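Local coordinates for bartonella effector protein (Bep) substrate of VirB T4SS (Bartonella clarridgeiae, PDB 4YK2) that probably serves as a substrate of the VirB type IV secretion system, the chain being its BID domain, the part linked in such effectors to secretion, at residues N74-T77 with S82-K85; S60-H63 with F68-I71. All coordinates share one frame; numbering follows the deposited sequence. Where two conformers were deposited one is given.

Overall arrangement
Both contacts belong to the helical BID domain, a four-helix bundle topped with a hook, and both use helix 69-78. They come in series along the chain: interaction 2 (60-63 with 68-71) spans the turn by which helix 56-64 passes into helix 69-78, and interaction 1 (74-77 with 82-85) lies where the loop after that helix turns back against its last turn. Their centres lie about 13 Å apart; residues 68-71 and 74-77 follow closely in sequence, but the two contacts do not otherwise meet. Helix 106-123 meets side chains from both, Ile113 reaching Ile62 in one and Leu76 in the other. The region around the beginning of helix 69-78 thus packs on the preceding helix, and its last turn on the following loop.

Interaction 1 of 2, residues N74-T77 with S82-K85; sequences NTLT and SFAK
An apolar contact of Phe83 with Thr75 and Leu76 lies where the loop after helix 69-78 turns back against the last turn of that helix. The ring enters with its outer end foremost, directed at the helix backbone. Phe83 CE2 lies 3.5 Å from Thr75 CG2, and CZ is almost as near to the same methyl, which approaches the ring obliquely. The threonine turns this methyl to the loop because CG2 stands anti to the backbone N, while OG1 makes a weak hydrogen bond to Ile71 O one helical turn earlier. On the Leu76 side the backbone comes up to the ring edge: Leu76 N lies near the ring plane, 3.7 Å from Phe83 CE2. The leucine side chain crosses the phenylalanine at about a right angle, with Leu76 CD1 3.9 Å from Phe83 CD2. Ser82 adds its CB, 3.8 Å from Thr75 CG2. Phe49 of helix 21-49 touches both Leu76 and Phe83, while Leu109, Val110 and Ile113 of helix 106-123 meet Leu76. No hydrogen bond joins the two segments, so between them the contact probably rests on hydrocarbon packing and not on polar pairing.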
loop_
_atom_site.group_PDB
_atom_site.type_symbol
_atom_site.label_atom_id
_atom_site.label_comp_id
_atom_site.label_asym_id
_atom_site.label_seq_id
_atom_site.Cartn_x
_atom_site.Cartn_y
_atom_site.Cartn_z
ATOM N N ASN A 74 -2.231 8.304 6.775
ATOM C CA ASN A 74 -2.666 9.696 6.845
ATOM C C ASN A 74 -1.858 10.584 5.907
ATOM O O ASN A 74 -2.397 11.458 5.222
ATOM C CB ASN A 74 -2.544 10.225 8.274
ATOM C CG ASN A 74 -2.948 11.672 8.389
ATOM O OD1 ASN A 74 -4.136 11.997 8.346
ATOM N ND2 ASN A 74 -1.967 12.556 8.535
ATOM N N THR A 75 -0.546 10.371 5.890
ATOM C CA THR A 75 0.317 11.122 4.978
ATOM C C THR A 75 -0.031 10.791 3.531
ATOM O O THR A 75 -0.098 11.676 2.681
ATOM C CB THR A 75 1.811 10.837 5.225
ATOM O OG1 THR A 75 2.175 11.333 6.521
ATOM C CG2 THR A 75 2.670 11.519 4.155
ATOM N N LEU A 76 -0.296 9.520 3.252
ATOM C CA LEU A 76 -0.613 9.111 1.885
ATOM C C LEU A 76 -1.939 9.719 1.418
ATOM O O LEU A 76 -2.079 10.124 0.259
ATOM C CB LEU A 76 -0.667 7.584 1.786
ATOM C CG LEU A 76 -0.792 6.984 0.391
ATOM C CD1 LEU A 76 0.308 7.490 -0.517
ATOM C CD2 LEU A 76 -0.744 5.439 0.478
ATOM N N THR A 77 -2.903 9.772 2.335
ATOM C CA THR A 77 -4.236 10.303 2.062
ATOM C C THR A 77 -4.212 11.801 1.838
ATOM O O THR A 77 -4.811 12.301 0.884
ATOM C CB THR A 77 -5.214 9.995 3.221
ATOM O OG1 THR A 77 -5.390 8.572 3.333
ATOM C CG2 THR A 77 -6.575 10.669 2.993
ATOM N N SER A 82 4.418 13.958 -0.530
ATOM C CA SER A 82 5.495 13.815 0.458
ATOM C C SER A 82 6.374 12.615 0.125
ATOM O O SER A 82 7.573 12.630 0.378
ATOM C CB SER A 82 4.935 13.634 1.878
ATOM O OG SER A 82 4.377 14.841 2.355
ATOM N N PHE A 83 5.775 11.554 -0.423
ATOM C CA PHE A 83 6.541 10.349 -0.718
ATOM C C PHE A 83 7.269 10.452 -2.063
ATOM O O PHE A 83 8.436 10.071 -2.185
ATOM C CB PHE A 83 5.621 9.105 -0.689
ATOM C CG PHE A 83 5.023 8.831 0.667
ATOM C CD1 PHE A 83 5.831 8.451 1.731
ATOM C CD2 PHE A 83 3.659 8.947 0.879
ATOM C CE1 PHE A 83 5.294 8.213 2.983
ATOM C CE2 PHE A 83 3.108 8.686 2.127
ATOM C CZ PHE A 83 3.922 8.312 3.178
ATOM N N ALA A 84 6.568 10.953 -3.072
ATOM C CA ALA A 84 7.125 11.132 -4.408
ATOM C C ALA A 84 6.129 11.931 -5.218
ATOM O O ALA A 84 4.962 12.021 -4.849
ATOM C CB ALA A 84 7.403 9.787 -5.082
ATOM N N LYS A 85 6.580 12.498 -6.331
ATOM C CA LYS A 85 5.670 13.161 -7.262
ATOM C C LYS A 85 4.640 12.157 -7.788
ATOM O O LYS A 85 4.980 11.008 -8.059
ATOM C CB LYS A 85 6.455 13.778 -8.427
ATOM C CG LYS A 85 5.589 14.532 -9.415
ATOM C CD LYS A 85 6.426 15.428 -10.305
ATOM C CE LYS A 85 6.870 14.693 -11.542
ATOM N NZ LYS A 85 5.698 14.352 -12.391
#

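Interaction 2 of 2, residues S60-H63 with F68-I71; sequences SQIH and FTKI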
loop_
_atom_site.group_PDB
_atom_site.type_symbol
_atom_site.label_atom_id
_atom_site.label_comp_id
_atom_site.label_asym_id
_atom_site.label_seq_id
_atom_site.Cartn_x
_atom_site.Cartn_y
_atom_site.Cartn_z
ATOM N N SER A 60 8.102 -2.068 4.616
ATOM C CA SER A 60 8.958 -2.844 5.510
ATOM C C SER A 60 8.887 -2.300 6.942
ATOM O O SER A 60 9.008 -3.052 7.920
ATOM C CB SER A 60 10.395 -2.844 4.995
ATOM O OG SER A 60 10.530 -3.729 3.886
ATOM N N GLN A 61 8.676 -0.993 7.055
ATOM C CA GLN A 61 8.510 -0.336 8.350
ATOM C C GLN A 61 7.225 -0.832 9.019
ATOM O O GLN A 61 7.194 -1.143 10.215
ATOM C CB GLN A 61 8.464 1.190 8.162
ATOM C CG GLN A 61 8.176 1.996 9.441
ATOM C CD GLN A 61 8.190 3.501 9.172
ATOM O OE1 GLN A 61 8.551 3.934 8.084
ATOM N NE2 GLN A 61 7.784 4.294 10.154
ATOM N N ILE A 62 6.160 -0.883 8.229
ATOM C CA ILE A 62 4.873 -1.377 8.696
ATOM C C ILE A 62 5.001 -2.855 9.024
ATOM O O ILE A 62 4.497 -3.320 10.049
ATOM C CB ILE A 62 3.759 -1.123 7.655
ATOM C CG1 ILE A 62 3.382 0.361 7.649
ATOM C CG2 ILE A 62 2.525 -1.964 7.954
ATOM C CD1 ILE A 62 2.526 0.771 6.469
ATOM N N HIS A 63 5.689 -3.597 8.169
ATOM C CA HIS A 63 5.871 -5.024 8.420
ATOM C C HIS A 63 6.517 -5.263 9.785
ATOM O O HIS A 63 6.114 -6.153 10.536
ATOM C CB HIS A 63 6.720 -5.666 7.328
ATOM C CG HIS A 63 6.833 -7.155 7.461
ATOM N ND1 HIS A 63 7.823 -7.763 8.205
ATOM C CD2 HIS A 63 6.065 -8.153 6.967
ATOM C CE1 HIS A 63 7.668 -9.074 8.148
ATOM N NE2 HIS A 63 6.605 -9.339 7.409
ATOM N N PHE A 68 2.700 1.659 12.855
ATOM C CA PHE A 68 3.050 2.838 12.036
ATOM C C PHE A 68 2.056 3.092 10.887
ATOM O O PHE A 68 2.130 4.126 10.216
ATOM C CB PHE A 68 4.462 2.706 11.430
ATOM C CG PHE A 68 5.578 3.049 12.381
ATOM C CD1 PHE A 68 5.696 4.325 12.906
ATOM C CD2 PHE A 68 6.523 2.095 12.732
ATOM C CE1 PHE A 68 6.727 4.643 13.786
ATOM C CE2 PHE A 68 7.561 2.408 13.604
ATOM C CZ PHE A 68 7.662 3.685 14.128
ATOM N N THR A 69 1.140 2.153 10.664
ATOM C CA THR A 69 0.206 2.211 9.539
ATOM C C THR A 69 -0.662 3.469 9.544
ATOM O O THR A 69 -0.905 4.073 8.497
ATOM C CB THR A 69 -0.709 0.963 9.517
ATOM O OG1 THR A 69 0.099 -0.207 9.331
ATOM C CG2 THR A 69 -1.729 1.049 8.382
ATOM N N LYS A 70 -1.109 3.888 10.722
ATOM C CA LYS A 70 -1.971 5.055 10.804
ATOM C C LYS A 70 -1.255 6.325 10.306
ATOM O O LYS A 70 -1.819 7.109 9.533
ATOM C CB LYS A 70 -2.472 5.248 12.237
ATOM C CG LYS A 70 -3.490 6.385 12.379
ATOM C CD LYS A 70 -3.864 6.638 13.832
ATOM C CE LYS A 70 -5.011 7.628 13.933
ATOM N NZ LYS A 70 -5.624 7.629 15.292
ATOM N N ILE A 71 -0.011 6.510 10.735
ATOM C CA ILE A 71 0.768 7.702 10.379
ATOM C C ILE A 71 1.079 7.737 8.884
ATOM O O ILE A 71 0.876 8.743 8.203
ATOM C CB ILE A 71 2.073 7.760 11.205
ATOM C CG1 ILE A 71 1.764 8.198 12.638
ATOM C CG2 ILE A 71 3.075 8.725 10.568
ATOM C CD1 ILE A 71 2.891 7.914 13.627
#
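Gln61 and Phe68 make the amide-on-ring part of this contact, which spans the turn between helix 56-64 and helix 69-78. The glutamine reaches across as an extended chain (chi1 175°, chi2 178°) and brings Gln61 NE2 over one face of the Phe68 ring, 3.3 Å above its plane and displaced toward the rim. The nearest ring atom is Phe68 CG, 3.4 Å from Gln61 NE2. With the amide plane tilted 73° from the ring plane, the nitrogen end meets the face and the two groups do not lie flat on each other. The aliphatic part follows, Gln61 CG lying 3.7 Å from Phe68 CD2.

The second part is van der Waals packing of Ile62 against Thr69, whose side chains cross at about a right angle. Ile62 CG2 comes to 3.3 Å from Thr69 OG1, and Ile62 CG1 flanks the same oxygen at 3.7 Å. The polar partner of Thr69 OG1 is Pro66 O in the turn, to which it hydrogen-bonds; the isoleucine only packs against it.

Ile72 of helix 69-78 touches both Gln61 and Ile62. Helix 106-123 packs on the two buried residues, with Ile113 against Ile62, and His114 and Ala117 against Thr69, so both helices pack on helix 106-123.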